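PDB 4OEV: putative peptide ABC-transport system periplasmic peptide-binding protein from Campylobacter jejuni, which binds nickel(II) outside the cytoplasm for an ABC-type importer, and belongs to a solute-binding protein family generally assigned to peptide transport. Local coordinates for residues L7-E12 and P190-K195; Y126-D131 and P390-F395; D267-V272 and A280-H285; Y416-V421 and Y449-F454. All blocks are in the same frame, centred on the assembly; numbering follows the deposited sequence.

Contact 1 (L7-E12 and P190-K195); sequences LIIAVE and PRLIIK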
loop_
_atom_site.group_PDB
_atom_site.type_symbol
_atom_site.label_atom_id
_atom_site.label_comp_id
_atom_site.label_asym_id
_atom_site.label_seq_id
_atom_site.Cartn_x
_atom_site.Cartn_y
_atom_site.Cartn_z
ATOM N N LEU A 7 17.789 -4.768 -17.375
ATOM C CA LEU A 7 17.538 -3.921 -16.202
ATOM C C LEU A 7 17.410 -4.815 -14.984
ATOM O O LEU A 7 16.662 -5.763 -15.004
ATOM C CB LEU A 7 16.250 -3.110 -16.352
ATOM C CG LEU A 7 16.351 -1.780 -17.108
ATOM C CD1 LEU A 7 15.017 -1.040 -17.129
ATOM C CD2 LEU A 7 17.485 -0.910 -16.565
ATOM N N ILE A 8 18.139 -4.539 -13.905
ATOM C CA ILE A 8 17.937 -5.327 -12.697
ATOM C C ILE A 8 17.523 -4.397 -11.596
ATOM O O ILE A 8 18.272 -3.505 -11.225
ATOM C CB ILE A 8 19.182 -6.100 -12.275
ATOM C CG1 ILE A 8 19.739 -6.885 -13.461
ATOM C CG2 ILE A 8 18.879 -6.970 -11.052
ATOM C CD1 ILE A 8 20.772 -7.866 -13.108
ATOM N N ILE A 9 16.308 -4.582 -11.095
ATOM C CA ILE A 9 15.767 -3.675 -10.080
ATOM C C ILE A 9 15.429 -4.408 -8.800
ATOM O O ILE A 9 14.713 -5.399 -8.814
ATOM C CB ILE A 9 14.492 -2.970 -10.560
ATOM C CG1 ILE A 9 14.699 -2.293 -11.919
ATOM C CG2 ILE A 9 13.952 -2.007 -9.506
ATOM C CD1 ILE A 9 13.438 -1.637 -12.404
ATOM N N ALA A 10 15.935 -3.887 -7.686
ATOM C CA ALA A 10 15.587 -4.417 -6.385
ATOM C C ALA A 10 14.215 -3.928 -5.957
ATOM O O ALA A 10 13.884 -2.742 -6.084
ATOM C CB ALA A 10 16.643 -3.988 -5.316
ATOM N N VAL A 11 13.443 -4.838 -5.382
ATOM C CA VAL A 11 12.142 -4.490 -4.814
ATOM C C VAL A 11 11.982 -5.143 -3.440
ATOM O O VAL A 11 12.282 -6.332 -3.283
ATOM C CB VAL A 11 10.998 -4.912 -5.748
ATOM C CG1 VAL A 11 9.657 -4.717 -5.042
ATOM C CG2 VAL A 11 11.049 -4.053 -7.016
ATOM N N GLU A 12 11.522 -4.376 -2.458
ATOM C CA GLU A 12 11.438 -4.904 -1.053
ATOM C C GLU A 12 10.538 -6.158 -0.888
ATOM O O GLU A 12 10.956 -7.164 -0.274
ATOM C CB GLU A 12 10.972 -3.809 -0.125
ATOM C CG GLU A 12 10.909 -4.232 1.365
ATOM C CD GLU A 12 10.232 -3.207 2.196
ATOM O OE1 GLU A 12 9.820 -2.189 1.604
ATOM O OE2 GLU A 12 10.098 -3.402 3.435
ATOM N N PRO A 190 14.876 -4.873 -23.387
ATOM C CA PRO A 190 14.327 -6.199 -23.690
ATOM C C PRO A 190 14.287 -7.117 -22.465
ATOM O O PRO A 190 13.382 -7.937 -22.359
ATOM C CB PRO A 190 15.274 -6.738 -24.767
ATOM C CG PRO A 190 16.507 -5.974 -24.617
ATOM C CD PRO A 190 16.123 -4.616 -24.125
ATOM N N ARG A 191 15.258 -6.998 -21.569
ATOM C CA ARG A 191 15.332 -7.910 -20.435
ATOM C C ARG A 191 15.183 -7.177 -19.099
ATOM O O ARG A 191 15.865 -6.175 -18.850
ATOM C CB ARG A 191 16.663 -8.661 -20.503
ATOM C CG ARG A 191 16.760 -9.901 -19.650
ATOM C CD ARG A 191 17.707 -10.945 -20.285
ATOM N NE ARG A 191 17.943 -12.035 -19.337
ATOM C CZ ARG A 191 18.955 -12.074 -18.476
ATOM N NH1 ARG A 191 19.081 -13.094 -17.633
ATOM N NH2 ARG A 191 19.846 -11.092 -18.457
ATOM N N LEU A 192 14.308 -7.694 -18.230
ATOM C CA LEU A 192 14.038 -7.075 -16.933
ATOM C C LEU A 192 13.973 -8.096 -15.808
ATOM O O LEU A 192 13.241 -9.072 -15.879
ATOM C CB LEU A 192 12.732 -6.263 -16.975
ATOM C CG LEU A 192 12.181 -5.743 -15.635
ATOM C CD1 LEU A 192 13.154 -4.770 -14.938
ATOM C CD2 LEU A 192 10.810 -5.111 -15.809
ATOM N N ILE A 193 14.713 -7.822 -14.736
ATOM C CA ILE A 193 14.766 -8.701 -13.574
ATOM C C ILE A 193 14.437 -7.952 -12.273
ATOM O O ILE A 193 15.023 -6.925 -11.983
ATOM C CB ILE A 193 16.157 -9.360 -13.477
ATOM C CG1 ILE A 193 16.359 -10.284 -14.691
ATOM C CG2 ILE A 193 16.300 -10.125 -12.221
ATOM C CD1 ILE A 193 17.706 -11.020 -14.707
ATOM N N ILE A 194 13.437 -8.447 -11.545
ATOM C CA ILE A 194 13.020 -7.899 -10.266
ATOM C C ILE A 194 13.565 -8.778 -9.152
ATOM O O ILE A 194 13.127 -9.912 -8.937
ATOM C CB ILE A 194 11.485 -7.793 -10.156
ATOM C CG1 ILE A 194 10.920 -7.056 -11.372
ATOM C CG2 ILE A 194 11.055 -7.202 -8.742
ATOM C CD1 ILE A 194 11.308 -5.604 -11.458
ATOM N N LYS A 195 14.540 -8.242 -8.441
ATOM C CA LYS A 195 15.235 -8.992 -7.427
ATOM C C LYS A 195 14.628 -8.709 -6.054
ATOM O O LYS A 195 14.329 -7.555 -5.697
ATOM C CB LYS A 195 16.728 -8.640 -7.467
ATOM C CG LYS A 195 17.605 -9.577 -6.702
ATOM C CD LYS A 195 19.092 -9.329 -7.023
ATOM C CE LYS A 195 19.929 -10.190 -6.123
ATOM N NZ LYS A 195 21.371 -10.098 -6.442
#
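In Leu-192, chi1 170° sets CG opposite the backbone N and chi2 62° swings CD1 over to strand 6-11, onto Leu-7 and Ile-9. There Leu-192 CD1 lies 3.8 Å from Leu-7 CB and 4.0 Å from Ile-9 CD1. The CG2 branch of Ile-194 reaches Val-11 CG2 at 3.6 Å, the two side chains crossing at a slant. Leu-7, Ile-9, Leu-192 and Ile-194 share one face of the sheet. Trp-492 touches Leu-7 and Ile-9 there, and Leu-32 of helix 30-33 packs on Leu-192 and Ile-194. Ile-8, Ala-10, Ile-193 and Lys-195 occupy the other face, where Ile-8 CG2 and Ile-193 CG2 stand 4.2 Å apart. Lys-195 runs out extended to a salt bridge with Glu-206. The backbones are joined by five hydrogen bonds. Ile-9 N donates to Ile-193 O at 2.8 Å, and Lys-195 N to Ile-9 O at 2.9 Å. Leu-7 O, in turn, accepts from Ile-193 N. This is in-register parallel pairing within a mixed four-stranded sheet. Strand 6-11 is its outermost strand and leads to Glu-12, whose OE1 is hydrogen-bonded to ND1 of the nickel ligand His-481, a second-shell partner of the metal site.

Contact 2 (Y126-D131 and P390-F395); sequences YPAFLD and PDFHTF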
loop_
_atom_site.group_PDB
_atom_site.type_symbol
_atom_site.label_atom_id
_atom_site.label_comp_id
_atom_site.label_asym_id
_atom_site.label_seq_id
_atom_site.Cartn_x
_atom_site.Cartn_y
_atom_site.Cartn_z
ATOM N N TYR A 126 -20.193 3.848 -6.687
ATOM C CA TYR A 126 -18.858 3.559 -6.175
ATOM C C TYR A 126 -17.906 4.328 -7.053
ATOM O O TYR A 126 -17.361 3.776 -8.008
ATOM C CB TYR A 126 -18.552 2.047 -6.195
ATOM C CG TYR A 126 -17.234 1.683 -5.554
ATOM C CD1 TYR A 126 -16.958 2.004 -4.207
ATOM C CD2 TYR A 126 -16.257 1.022 -6.285
ATOM C CE1 TYR A 126 -15.731 1.695 -3.652
ATOM C CE2 TYR A 126 -15.070 0.698 -5.746
ATOM C CZ TYR A 126 -14.794 1.021 -4.413
ATOM O OH TYR A 126 -13.570 0.696 -3.890
ATOM N N PRO A 127 -17.760 5.634 -6.779
ATOM C CA PRO A 127 -16.952 6.516 -7.629
ATOM C C PRO A 127 -15.519 6.000 -7.781
ATOM O O PRO A 127 -14.901 6.224 -8.827
ATOM C CB PRO A 127 -16.935 7.840 -6.860
ATOM C CG PRO A 127 -18.001 7.751 -5.839
ATOM C CD PRO A 127 -18.287 6.327 -5.590
ATOM N N ALA A 128 -15.026 5.263 -6.790
ATOM C CA ALA A 128 -13.664 4.737 -6.858
ATOM C C ALA A 128 -13.499 3.680 -7.957
ATOM O O ALA A 128 -12.395 3.197 -8.198
ATOM C CB ALA A 128 -13.252 4.163 -5.519
ATOM N N PHE A 129 -14.590 3.329 -8.646
ATOM C CA PHE A 129 -14.561 2.204 -9.564
ATOM C C PHE A 129 -13.531 2.337 -10.708
ATOM O O PHE A 129 -12.925 1.346 -11.111
ATOM C CB PHE A 129 -15.975 2.012 -10.213
ATOM C CG PHE A 129 -16.154 0.706 -10.916
ATOM C CD1 PHE A 129 -15.631 -0.463 -10.384
ATOM C CD2 PHE A 129 -16.950 0.624 -12.103
ATOM C CE1 PHE A 129 -15.798 -1.682 -11.020
ATOM C CE2 PHE A 129 -17.133 -0.587 -12.736
ATOM C CZ PHE A 129 -16.578 -1.751 -12.212
ATOM N N LEU A 130 -13.404 3.532 -11.282
ATOM C CA LEU A 130 -12.472 3.723 -12.395
ATOM C C LEU A 130 -11.036 3.534 -11.900
ATOM O O LEU A 130 -10.219 2.935 -12.598
ATOM C CB LEU A 130 -12.646 5.103 -13.012
ATOM C CG LEU A 130 -13.918 5.192 -13.865
ATOM C CD1 LEU A 130 -14.152 6.634 -14.296
ATOM C CD2 LEU A 130 -13.805 4.274 -15.075
ATOM N N ASP A 131 -10.741 4.025 -10.693
ATOM C CA ASP A 131 -9.416 3.783 -10.109
ATOM C C ASP A 131 -9.256 2.292 -9.926
ATOM O O ASP A 131 -8.191 1.754 -10.197
ATOM C CB ASP A 131 -9.219 4.493 -8.744
ATOM C CG ASP A 131 -8.805 5.933 -8.900
ATOM O OD1 ASP A 131 -8.920 6.458 -10.053
ATOM O OD2 ASP A 131 -8.297 6.507 -7.906
ATOM N N PRO A 390 -9.217 7.654 -2.007
ATOM C CA PRO A 390 -9.072 7.513 -0.544
ATOM C C PRO A 390 -9.671 6.247 0.060
ATOM O O PRO A 390 -9.327 5.914 1.197
ATOM C CB PRO A 390 -9.804 8.737 0.001
ATOM C CG PRO A 390 -10.690 9.227 -1.145
ATOM C CD PRO A 390 -9.833 8.949 -2.370
ATOM N N ASP A 391 -10.563 5.569 -0.656
ATOM C CA ASP A 391 -11.136 4.312 -0.186
ATOM C C ASP A 391 -10.103 3.210 -0.046
ATOM O O ASP A 391 -10.218 2.372 0.850
ATOM C CB ASP A 391 -12.254 3.843 -1.171
ATOM C CG ASP A 391 -13.003 2.560 -0.682
ATOM O OD1 ASP A 391 -13.536 2.550 0.446
ATOM O OD2 ASP A 391 -13.066 1.558 -1.430
ATOM N N PHE A 392 -9.087 3.186 -0.929
ATOM C CA PHE A 392 -8.287 1.942 -1.090
ATOM C C PHE A 392 -7.415 1.517 0.109
ATOM O O PHE A 392 -7.271 0.294 0.407
ATOM C CB PHE A 392 -7.403 2.075 -2.346
ATOM C CG PHE A 392 -8.182 2.017 -3.624
ATOM C CD1 PHE A 392 -9.412 1.417 -3.657
ATOM C CD2 PHE A 392 -7.707 2.641 -4.779
ATOM C CE1 PHE A 392 -10.171 1.380 -4.863
ATOM C CE2 PHE A 392 -8.454 2.606 -5.963
ATOM C CZ PHE A 392 -9.689 1.978 -5.999
ATOM N N HIS A 393 -6.804 2.466 0.815
ATOM C CA HIS A 393 -6.123 2.008 2.035
ATOM C C HIS A 393 -6.883 2.476 3.286
ATOM O O HIS A 393 -6.323 2.651 4.352
ATOM C CB HIS A 393 -4.658 2.471 2.049
ATOM C CG HIS A 393 -3.795 1.687 1.104
ATOM N ND1 HIS A 393 -2.452 1.464 1.314
ATOM C CD2 HIS A 393 -4.114 1.016 -0.032
ATOM C CE1 HIS A 393 -1.966 0.743 0.318
ATOM N NE2 HIS A 393 -2.962 0.425 -0.497
ATOM N N THR A 394 -8.189 2.643 3.183
ATOM C CA THR A 394 -8.884 2.945 4.417
ATOM C C THR A 394 -9.900 1.899 4.715
ATOM O O THR A 394 -9.996 1.455 5.874
ATOM C CB THR A 394 -9.587 4.362 4.435
ATOM O OG1 THR A 394 -10.475 4.467 3.324
ATOM C CG2 THR A 394 -8.587 5.520 4.385
ATOM N N PHE A 395 -10.658 1.453 3.699
ATOM C CA PHE A 395 -11.676 0.468 3.992
ATOM C C PHE A 395 -11.095 -0.872 4.536
ATOM O O PHE A 395 -11.514 -1.366 5.626
ATOM C CB PHE A 395 -12.555 0.213 2.753
ATOM C CG PHE A 395 -13.868 -0.518 3.070
ATOM C CD1 PHE A 395 -14.968 0.194 3.489
ATOM C CD2 PHE A 395 -13.958 -1.915 2.974
ATOM C CE1 PHE A 395 -16.210 -0.480 3.781
ATOM C CE2 PHE A 395 -15.172 -2.606 3.288
ATOM C CZ PHE A 395 -16.285 -1.885 3.692
#
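The Tyr-126 ring has the methyl of Ala-128 over one face, offset toward the rim, and Asp-391 OD2 at its edge, near the ring plane. The Phe-392 ring receives Tyr-126 OH and Asp-131 CB at its edge. Its CE2 lies 3.4 Å from Asp-131 CB, and its CE1 lies 3.6 Å from Tyr-126 OH. The ring also packs against Ala-128, whose CB is 4.2 Å from Phe-392 CE1. The polar link is the hydrogen bond from Tyr-126 OH to Asp-391 OD2, 2.7 Å long. The hydroxyl meets the anti side of the carboxylate, 25° out of its plane. Ring and carboxylate planes stand nearly perpendicular, at 84°. Asp-391 reaches across with CG anti to its backbone N (chi1 -175°). Its OD1 forms a salt bridge with Arg-429 of helix 419-429, so this buried carboxylate has both a hydroxyl and a guanidinium partner. Asp-131 OD2 instead accepts from the backbone N of Asp-389. A type I beta turn from Tyr-126 to Phe-129 sets out the first segment, with Phe-129 N bonded to Tyr-126 O at 2.9 Å. The contact is thus a buried join between this turn, which leads into helix 129-132, and the loop before helix 395-398.

Contact 3 (D267-V272 and A280-H285); sequences DKESIV and AFVANH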
loop_
_atom_site.group_PDB
_atom_site.type_symbol
_atom_site.label_atom_id
_atom_site.label_comp_id
_atom_site.label_asym_id
_atom_site.label_seq_id
_atom_site.Cartn_x
_atom_site.Cartn_y
_atom_site.Cartn_z
ATOM N N ASP A 267 6.999 12.993 20.848
ATOM C CA ASP A 267 7.369 14.256 20.209
ATOM C C ASP A 267 7.667 13.993 18.740
ATOM O O ASP A 267 8.821 13.746 18.358
ATOM C CB ASP A 267 8.579 14.911 20.923
ATOM C CG ASP A 267 8.931 16.293 20.366
ATOM O OD1 ASP A 267 8.218 16.787 19.466
ATOM O OD2 ASP A 267 9.890 16.916 20.874
ATOM N N LYS A 268 6.608 14.035 17.930
ATOM C CA LYS A 268 6.689 13.716 16.512
ATOM C C LYS A 268 7.560 14.714 15.760
ATOM O O LYS A 268 8.245 14.343 14.802
ATOM C CB LYS A 268 5.286 13.701 15.883
ATOM C CG LYS A 268 4.312 12.774 16.553
ATOM C CD LYS A 268 3.122 12.556 15.651
ATOM C CE LYS A 268 1.852 12.358 16.414
ATOM N NZ LYS A 268 0.661 12.141 15.465
ATOM N N GLU A 269 7.528 15.982 16.159
ATOM C CA GLU A 269 8.360 16.975 15.465
ATOM C C GLU A 269 9.831 16.592 15.551
ATOM O O GLU A 269 10.559 16.672 14.565
ATOM C CB GLU A 269 8.165 18.378 16.042
ATOM C CG GLU A 269 6.870 19.047 15.661
ATOM C CD GLU A 269 6.803 19.393 14.177
ATOM O OE1 GLU A 269 7.874 19.598 13.551
ATOM O OE2 GLU A 269 5.673 19.458 13.632
ATOM N N SER A 270 10.258 16.132 16.724
ATOM C CA SER A 270 11.645 15.747 16.907
ATOM C C SER A 270 12.061 14.541 16.056
ATOM O O SER A 270 13.197 14.477 15.578
ATOM C CB SER A 270 11.913 15.460 18.388
ATOM O OG SER A 270 13.142 14.779 18.549
ATOM N N ILE A 271 11.149 13.593 15.866
ATOM C CA ILE A 271 11.419 12.406 15.060
ATOM C C ILE A 271 11.683 12.737 13.596
ATOM O O ILE A 271 12.653 12.264 12.988
ATOM C CB ILE A 271 10.232 11.432 15.141
ATOM C CG1 ILE A 271 10.275 10.643 16.442
ATOM C CG2 ILE A 271 10.204 10.475 13.940
ATOM C CD1 ILE A 271 9.038 9.793 16.593
ATOM N N VAL A 272 10.802 13.538 13.018
ATOM C CA VAL A 272 10.942 13.901 11.628
ATOM C C VAL A 272 12.172 14.759 11.410
ATOM O O VAL A 272 12.918 14.576 10.438
ATOM C CB VAL A 272 9.697 14.642 11.136
ATOM C CG1 VAL A 272 9.958 15.261 9.770
ATOM C CG2 VAL A 272 8.555 13.687 11.089
ATOM N N ALA A 280 10.618 13.462 5.334
ATOM C CA ALA A 280 9.330 13.065 5.921
ATOM C C ALA A 280 8.573 14.283 6.445
ATOM O O ALA A 280 9.164 15.350 6.625
ATOM C CB ALA A 280 9.555 12.058 7.031
ATOM N N PHE A 281 7.276 14.131 6.693
ATOM C CA PHE A 281 6.555 15.174 7.395
ATOM C C PHE A 281 5.689 14.492 8.457
ATOM O O PHE A 281 5.357 13.301 8.336
ATOM C CB PHE A 281 5.752 16.116 6.443
ATOM C CG PHE A 281 4.448 15.554 5.855
ATOM C CD1 PHE A 281 3.254 15.534 6.597
ATOM C CD2 PHE A 281 4.379 15.185 4.491
ATOM C CE1 PHE A 281 2.049 15.054 6.018
ATOM C CE2 PHE A 281 3.193 14.725 3.897
ATOM C CZ PHE A 281 2.028 14.653 4.650
ATOM N N VAL A 282 5.423 15.219 9.542
ATOM C CA VAL A 282 4.632 14.660 10.649
ATOM C C VAL A 282 3.242 14.232 10.156
ATOM O O VAL A 282 2.585 15.008 9.459
ATOM C CB VAL A 282 4.471 15.653 11.796
ATOM C CG1 VAL A 282 3.576 15.025 12.902
ATOM C CG2 VAL A 282 5.862 16.074 12.344
ATOM N N ALA A 283 2.825 13.005 10.512
ATOM C CA ALA A 283 1.512 12.466 10.215
ATOM C C ALA A 283 0.576 12.522 11.432
ATOM O O ALA A 283 1.000 12.332 12.576
ATOM C CB ALA A 283 1.616 11.007 9.719
ATOM N N ASN A 284 -0.703 12.720 11.150
ATOM C CA ASN A 284 -1.761 12.758 12.157
ATOM C C ASN A 284 -2.949 11.919 11.742
ATOM O O ASN A 284 -3.705 11.451 12.576
ATOM C CB ASN A 284 -2.206 14.213 12.384
ATOM C CG ASN A 284 -1.271 14.947 13.301
ATOM O OD1 ASN A 284 -1.018 14.484 14.421
ATOM N ND2 ASN A 284 -0.748 16.101 12.840
ATOM N N HIS A 285 -3.123 11.728 10.444
ATOM C CA HIS A 285 -4.229 10.871 9.991
ATOM C C HIS A 285 -3.902 10.282 8.596
ATOM O O HIS A 285 -2.862 10.609 8.035
ATOM C CB HIS A 285 -5.551 11.654 10.025
ATOM C CG HIS A 285 -5.758 12.614 8.888
ATOM N ND1 HIS A 285 -5.953 12.208 7.583
ATOM C CD2 HIS A 285 -5.903 13.960 8.885
ATOM C CE1 HIS A 285 -6.152 13.260 6.822
ATOM N NE2 HIS A 285 -6.135 14.339 7.584
#
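Lys-268 NZ donates two hydrogen bonds to the segment 280-285. One goes to Ala-283 O at 2.9 Å, with the nitrogen in the carbonyl plane. The other goes to Asn-284 OD1 at 3.1 Å, but here NZ stands 43° out of the amide carbonyl plane. A third acceptor, Phe-456 O of strand 454-467, also takes a hydrogen bond from NZ. The buried ammonium is therefore held by three oxygens, two of them backbone carbonyls. The lysine chain bends at chi3 (-147°) and passes over Val-282, with both CB and CD of Lys-268 3.7 Å from Val-282 CG1. Helix 268-274 and strand 280-282 run antiparallel here, their local axes 7.8 Å apart. The strand pairs with 454-467 in the antiparallel sheet, so the helix packs against an element of that sheet. Val-272 continues the apolar packing, its CG2 3.8 Å from Val-282 CG2. Val-272 CG1 lies 3.2 Å from Ala-280 O. Glu-269 folds back at chi2 and brings OE2 to 3.6 Å from Val-282 CG2, a van der Waals touch of a carboxylate oxygen on a methyl group. Asp-267 is the N-cap of the helix. Its OD1 accepts a weak bond from Ser-270 N at 3.5 Å. Glu-288 accepts from the backbone N of Asn-284.

Contact 4 (Y416-V421 and Y449-F454); sequences YHDKKV and YENPPF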
loop_
_atom_site.group_PDB
_atom_site.type_symbol
_atom_site.label_atom_id
_atom_site.label_comp_id
_atom_site.label_asym_id
_atom_site.label_seq_id
_atom_site.Cartn_x
_atom_site.Cartn_y
_atom_site.Cartn_z
ATOM N N TYR A 416 -9.433 -3.218 15.158
ATOM C CA TYR A 416 -10.074 -1.935 15.514
ATOM C C TYR A 416 -11.547 -1.953 15.143
ATOM O O TYR A 416 -11.844 -2.260 14.009
ATOM C CB TYR A 416 -9.384 -0.828 14.761
ATOM C CG TYR A 416 -9.940 0.573 14.971
ATOM C CD1 TYR A 416 -9.840 1.210 16.215
ATOM C CD2 TYR A 416 -10.484 1.278 13.924
ATOM C CE1 TYR A 416 -10.320 2.516 16.396
ATOM C CE2 TYR A 416 -10.944 2.572 14.080
ATOM C CZ TYR A 416 -10.862 3.196 15.322
ATOM O OH TYR A 416 -11.353 4.525 15.425
ATOM N N HIS A 417 -12.458 -1.648 16.069
ATOM C CA HIS A 417 -13.917 -1.621 15.752
ATOM C C HIS A 417 -14.502 -0.304 16.214
ATOM O O HIS A 417 -14.623 -0.072 17.421
ATOM C CB HIS A 417 -14.633 -2.779 16.440
ATOM C CG HIS A 417 -14.232 -4.126 15.929
ATOM N ND1 HIS A 417 -15.133 -5.007 15.348
ATOM C CD2 HIS A 417 -13.031 -4.747 15.904
ATOM C CE1 HIS A 417 -14.494 -6.108 14.993
ATOM N NE2 HIS A 417 -13.213 -5.972 15.311
ATOM N N ASP A 418 -14.845 0.586 15.294
ATOM C CA ASP A 418 -15.462 1.887 15.649
ATOM C C ASP A 418 -16.668 2.148 14.790
ATOM O O ASP A 418 -16.562 2.102 13.545
ATOM C CB ASP A 418 -14.488 3.035 15.466
ATOM C CG ASP A 418 -15.038 4.354 15.939
ATOM O OD1 ASP A 418 -15.653 5.119 15.149
ATOM O OD2 ASP A 418 -14.866 4.645 17.149
ATOM N N LYS A 419 -17.819 2.389 15.421
ATOM C CA LYS A 419 -19.034 2.582 14.650
ATOM C C LYS A 419 -19.007 3.836 13.766
ATOM O O LYS A 419 -19.480 3.785 12.610
ATOM C CB LYS A 419 -20.272 2.663 15.555
ATOM C CG LYS A 419 -20.753 1.364 16.123
ATOM C CD LYS A 419 -22.104 1.649 16.837
ATOM C CE LYS A 419 -22.548 0.457 17.722
ATOM N NZ LYS A 419 -23.660 0.969 18.600
ATOM N N LYS A 420 -18.505 4.958 14.284
ATOM C CA LYS A 420 -18.503 6.180 13.479
ATOM C C LYS A 420 -17.531 6.016 12.285
ATOM O O LYS A 420 -17.804 6.513 11.199
ATOM C CB LYS A 420 -18.153 7.422 14.303
ATOM C CG LYS A 420 -19.289 7.909 15.235
ATOM C CD LYS A 420 -18.838 9.099 16.079
ATOM C CE LYS A 420 -17.914 8.656 17.221
ATOM N NZ LYS A 420 -17.197 9.786 17.941
ATOM N N VAL A 421 -16.410 5.323 12.499
ATOM C CA VAL A 421 -15.528 5.063 11.379
ATOM C C VAL A 421 -16.223 4.178 10.341
ATOM O O VAL A 421 -16.212 4.522 9.142
ATOM C CB VAL A 421 -14.241 4.425 11.798
ATOM C CG1 VAL A 421 -13.520 3.904 10.579
ATOM C CG2 VAL A 421 -13.364 5.482 12.625
ATOM N N TYR A 449 -9.653 10.555 15.305
ATOM C CA TYR A 449 -9.052 11.352 16.370
ATOM C C TYR A 449 -9.684 10.965 17.711
ATOM O O TYR A 449 -8.983 10.892 18.724
ATOM C CB TYR A 449 -9.204 12.881 16.141
ATOM C CG TYR A 449 -8.850 13.647 17.414
ATOM C CD1 TYR A 449 -7.518 13.924 17.750
ATOM C CD2 TYR A 449 -9.839 14.022 18.331
ATOM C CE1 TYR A 449 -7.196 14.558 18.926
ATOM C CE2 TYR A 449 -9.511 14.667 19.518
ATOM C CZ TYR A 449 -8.190 14.928 19.808
ATOM O OH TYR A 449 -7.847 15.572 20.987
ATOM N N GLU A 450 -11.007 10.785 17.737
ATOM C CA GLU A 450 -11.721 10.533 18.997
ATOM C C GLU A 450 -11.439 9.134 19.547
ATOM O O GLU A 450 -11.538 8.875 20.750
ATOM C CB GLU A 450 -13.254 10.715 18.830
ATOM C CG GLU A 450 -13.709 12.148 18.431
ATOM C CD GLU A 450 -13.342 13.244 19.446
ATOM O OE1 GLU A 450 -13.106 12.943 20.647
ATOM O OE2 GLU A 450 -13.303 14.431 19.046
ATOM N N ASN A 451 -11.135 8.218 18.647
ATOM C CA ASN A 451 -10.877 6.853 19.022
ATOM C C ASN A 451 -9.723 6.334 18.175
ATOM O O ASN A 451 -9.920 5.583 17.209
ATOM C CB ASN A 451 -12.139 6.012 18.853
ATOM C CG ASN A 451 -11.949 4.589 19.332
ATOM O OD1 ASN A 451 -11.022 4.280 20.104
ATOM N ND2 ASN A 451 -12.823 3.725 18.903
ATOM N N PRO A 452 -8.501 6.735 18.541
ATOM C CA PRO A 452 -7.317 6.507 17.694
ATOM C C PRO A 452 -6.902 5.021 17.643
ATOM O O PRO A 452 -6.678 4.379 18.654
ATOM C CB PRO A 452 -6.240 7.386 18.351
ATOM C CG PRO A 452 -6.708 7.531 19.825
ATOM C CD PRO A 452 -8.217 7.514 19.757
ATOM N N PRO A 453 -6.852 4.461 16.434
ATOM C CA PRO A 453 -6.383 3.082 16.289
ATOM C C PRO A 453 -4.847 3.014 16.365
ATOM O O PRO A 453 -4.276 1.920 16.546
ATOM C CB PRO A 453 -6.852 2.718 14.886
ATOM C CG PRO A 453 -6.815 4.017 14.160
ATOM C CD PRO A 453 -7.328 5.018 15.148
ATOM N N PHE A 454 -4.212 4.156 16.101
ATOM C CA PHE A 454 -2.749 4.228 15.903
ATOM C C PHE A 454 -2.104 5.321 16.754
ATOM O O PHE A 454 -2.785 6.204 17.311
ATOM C CB PHE A 454 -2.331 4.545 14.444
ATOM C CG PHE A 454 -2.737 3.526 13.358
ATOM C CD1 PHE A 454 -3.219 2.223 13.622
ATOM C CD2 PHE A 454 -2.522 3.878 12.016
ATOM C CE1 PHE A 454 -3.595 1.363 12.564
ATOM C CE2 PHE A 454 -2.885 3.019 10.954
ATOM C CZ PHE A 454 -3.398 1.757 11.230
HETATM O O HOH W 1 -13.005 0.868 20.011
#
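Tyr-416 and Pro-453 meet with the proline over one face of the ring. Pro-453 CB sits 3.6 Å from the ring centroid of Tyr-416, only 13° off the normal, which makes a CH-pi contact. A chi1 of 178° extends the tyrosine ring away from its own backbone, so that OH meets the backbone carbonyl of Asn-451. There Tyr-416 OH donates to Asn-451 O at 2.5 Å, lying in the carbonyl plane. The Asn-451 side chain and the tyrosine lie alongside each other and point opposite ways, with ring and amide planes 49° apart. Asn-451 likewise runs counter to Asp-418. Their bond, Asn-451 ND2 to Asp-418 OD2, is 2.8 Å and nearly straight. ND2 approaches the anti side of the carboxylate, while OD2 lies in the amide plane. Asp-418 is also the N-cap of helix 419-429, its OD1 accepting from Val-421 N at 2.8 Å. One carboxylate thus caps the start of this helix and holds the residue that follows helix 434-450. A water bridges Asn-451 ND2 and His-417 O. The amide oxygen, Asn-451 OD1, accepts from Arg-259, which also donates to Pro-452 O.

Overall arrangement
The four contacts are spread through one chain, and none touches another. Contact 1 joins two strands of the mixed four-stranded sheet. Its centre lies 29 Å from that of contact 2, on the opposite side of the chain's centre. Contacts 1 and 2 alternate along the sequence. Contact 3 falls between the two segments of contact 2, and contact 4 follows. Contacts 3 and 4 are 20 Å apart between centres and both adjoin strand 454-467. Helix 419-429 starts in contact 4 and supplies Arg-429 to contact 2. Val-11 is about 11 Å from nickel; Phe-392, Ala-283 and Pro-453 are about 13 Å from oxalate. The contacts thus surround the nickel-oxalate site without supplying its ligands.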